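Local coordinates for putative uncharacterized protein (Streptococcus mutans, PDB 3L7T) that binds zinc and, as a member of the glyoxalase (VOC) superfamily, may have lactoylglutathione lyase activity, at residues V13-Y16 against D17-Y20. Residues are numbered along the deposited sequence; the frame is centred on the assembly and turned at random.
Sequences VSDY and DKSY
Asp15 is the N-cap of helix 16-26, gripping the backbone of Lys18. A chi1 of -178° sets its carboxylate beside its own carbonyl carbon, where OD1 takes the amide of Lys18 (OD1 to N 2.9 Å), which arrives from above the carboxylate plane. Aspartate suits this place because first-turn amides lack an acceptor within the helix, and a short acidic side chain can supply one. The main-chain O of Asp15 accepts from Ser19 N at 3.0 Å and, through a weak, bent bond, from Lys18 N; Tyr16 O accepts from Tyr20 N at 2.8 Å. A water accepts from Asp15 N and hydrogen-bonds Ser19 OG, each at 2.9 Å, so the small serine can be polar yet buried beside Val13, whose CB lies 3.2 Å from that OG. The aliphatic part of Lys18 runs past the carboxylate. Tyr16 OH approaches the edge of the Tyr20 ring at CD1 (3.7 Å) and is hydrogen-bonded to Glu34 on strand 30-37; a phenol lets this buried ring keep its polar end satisfied. Side chain and main chain of Asp15 thus together take up the amides of Lys18 and Ser19 where the βαβββ module turns from strand to helix, and the helix dipole would probably favour the carboxylate's charge.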
ATOM      1  N   VAL A  13      -3.696  11.418   2.899  1.00 19.37           N
ATOM      2  CA  VAL A  13      -2.976  12.607   2.450  1.00 19.49           C
ATOM      3  C   VAL A  13      -3.317  13.744   3.428  1.00 20.71           C
ATOM      4  O   VAL A  13      -4.290  13.635   4.174  1.00 19.80           O
ATOM      5  CB  VAL A  13      -3.344  13.024   1.001  1.00 19.47           C
ATOM      6  CG1 VAL A  13      -3.012  11.882  -0.012  1.00 21.31           C
ATOM      7  CG2 VAL A  13      -4.819  13.444   0.896  1.00 19.18           C
ATOM      8  N   SER A  14      -2.413  14.707   3.549  1.00 20.89           N
ATOM      9  CA  SER A  14      -2.605  15.795   4.508  1.00 24.47           C
ATOM     10  C   SER A  14      -3.509  16.887   3.914  1.00 24.86           C
ATOM     11  O   SER A  14      -4.295  17.503   4.636  1.00 26.50           O
ATOM     12  CB  SER A  14      -1.246  16.373   4.982  1.00 22.30           C
ATOM     13  OG  SER A  14      -0.580  17.065   3.918  1.00 23.61           O
ATOM     14  N   ASP A  15      -3.294  17.210   2.643  1.00 24.96           N
ATOM     15  CA  ASP A  15      -4.003  18.317   2.017  1.00 27.11           C
ATOM     16  C   ASP A  15      -4.776  17.768   0.830  1.00 24.54           C
ATOM     17  O   ASP A  15      -4.192  17.500  -0.213  1.00 25.90           O
ATOM     18  CB  ASP A  15      -2.998  19.389   1.544  1.00 25.48           C
ATOM     19  CG  ASP A  15      -3.675  20.599   0.917  1.00 35.40           C
ATOM     20  OD1 ASP A  15      -4.584  20.432   0.065  1.00 32.58           O
ATOM     21  OD2 ASP A  15      -3.232  21.733   1.211  1.00 37.40           O
ATOM     22  N   TYR A  16      -6.078  17.569   1.003  1.00 24.27           N
ATOM     23  CA  TYR A  16      -6.869  16.901  -0.015  1.00 22.88           C
ATOM     24  C   TYR A  16      -6.769  17.564  -1.398  1.00 27.54           C
ATOM     25  O   TYR A  16      -6.589  16.884  -2.391  1.00 22.34           O
ATOM     26  CB  TYR A  16      -8.322  16.724   0.449  1.00 25.93           C
ATOM     27  CG  TYR A  16      -9.177  15.987  -0.541  1.00 24.61           C
ATOM     28  CD1 TYR A  16      -9.047  14.609  -0.709  1.00 22.73           C
ATOM     29  CD2 TYR A  16      -9.941  16.684  -1.463  1.00 25.64           C
ATOM     30  CE1 TYR A  16      -9.778  13.953  -1.650  1.00 24.89           C
ATOM     31  CE2 TYR A  16     -10.693  16.032  -2.390  1.00 26.62           C
ATOM     32  CZ  TYR A  16     -10.615  14.665  -2.491  1.00 26.91           C
ATOM     33  OH  TYR A  16     -11.379  14.049  -3.474  1.00 26.31           O
ATOM     34  N   ASP A  17      -6.893  18.895  -1.464  1.00 27.93           N
ATOM     35  CA  ASP A  17      -6.827  19.583  -2.742  1.00 28.30           C
ATOM     36  C   ASP A  17      -5.481  19.418  -3.434  1.00 28.14           C
ATOM     37  O   ASP A  17      -5.412  19.306  -4.663  1.00 25.39           O
ATOM     38  CB  ASP A  17      -7.147  21.077  -2.590  1.00 31.26           C
ATOM     39  CG  ASP A  17      -8.590  21.335  -2.226  1.00 33.35           C
ATOM     40  OD1 ASP A  17      -9.476  20.544  -2.604  1.00 38.16           O
ATOM     41  OD2 ASP A  17      -8.831  22.320  -1.500  1.00 36.79           O
ATOM     42  N   LYS A  18      -4.408  19.450  -2.656  1.00 25.49           N
ATOM     43  CA  LYS A  18      -3.086  19.401  -3.229  1.00 25.86           C
ATOM     44  C   LYS A  18      -2.831  17.979  -3.746  1.00 23.55           C
ATOM     45  O   LYS A  18      -2.244  17.788  -4.804  1.00 23.92           O
ATOM     46  CB  LYS A  18      -2.027  19.774  -2.190  1.00 25.13           C
ATOM     47  CG  LYS A  18      -1.907  21.275  -1.946  1.00 32.39           C
ATOM     48  CD  LYS A  18      -0.674  21.622  -1.124  1.00 37.30           C
ATOM     49  CE  LYS A  18      -0.047  22.909  -1.619  1.00 46.45           C
ATOM     50  NZ  LYS A  18      -1.112  23.918  -1.847  1.00 49.65           N
ATOM     51  N   SER A  19      -3.341  16.990  -3.018  1.00 22.90           N
ATOM     52  CA  SER A  19      -3.138  15.594  -3.428  1.00 24.97           C
ATOM     53  C   SER A  19      -4.068  15.205  -4.566  1.00 24.14           C
ATOM     54  O   SER A  19      -3.709  14.400  -5.410  1.00 24.11           O
ATOM     55  CB  SER A  19      -3.295  14.658  -2.236  1.00 22.47           C
ATOM     56  OG  SER A  19      -2.273  14.944  -1.307  1.00 26.75           O
ATOM     57  N   TYR A  20      -5.231  15.836  -4.635  1.00 22.36           N
ATOM     58  CA  TYR A  20      -6.145  15.611  -5.748  1.00 24.22           C
ATOM     59  C   TYR A  20      -5.463  16.137  -7.009  1.00 24.46           C
ATOM     60  O   TYR A  20      -5.421  15.468  -8.040  1.00 24.47           O
ATOM     61  CB  TYR A  20      -7.453  16.382  -5.518  1.00 23.23           C
ATOM     62  CG  TYR A  20      -8.451  16.196  -6.635  1.00 24.56           C
ATOM     63  CD1 TYR A  20      -9.591  15.430  -6.446  1.00 24.51           C
ATOM     64  CD2 TYR A  20      -8.274  16.827  -7.857  1.00 24.39           C
ATOM     65  CE1 TYR A  20     -10.528  15.257  -7.476  1.00 25.41           C
ATOM     66  CE2 TYR A  20      -9.190  16.628  -8.914  1.00 24.58           C
ATOM     67  CZ  TYR A  20     -10.292  15.849  -8.706  1.00 26.89           C
ATOM     68  OH  TYR A  20     -11.197  15.696  -9.739  1.00 33.75           O
TER
HETATM   69  O   HOH W   1      -1.122  16.509   0.859  1.00 26.65           O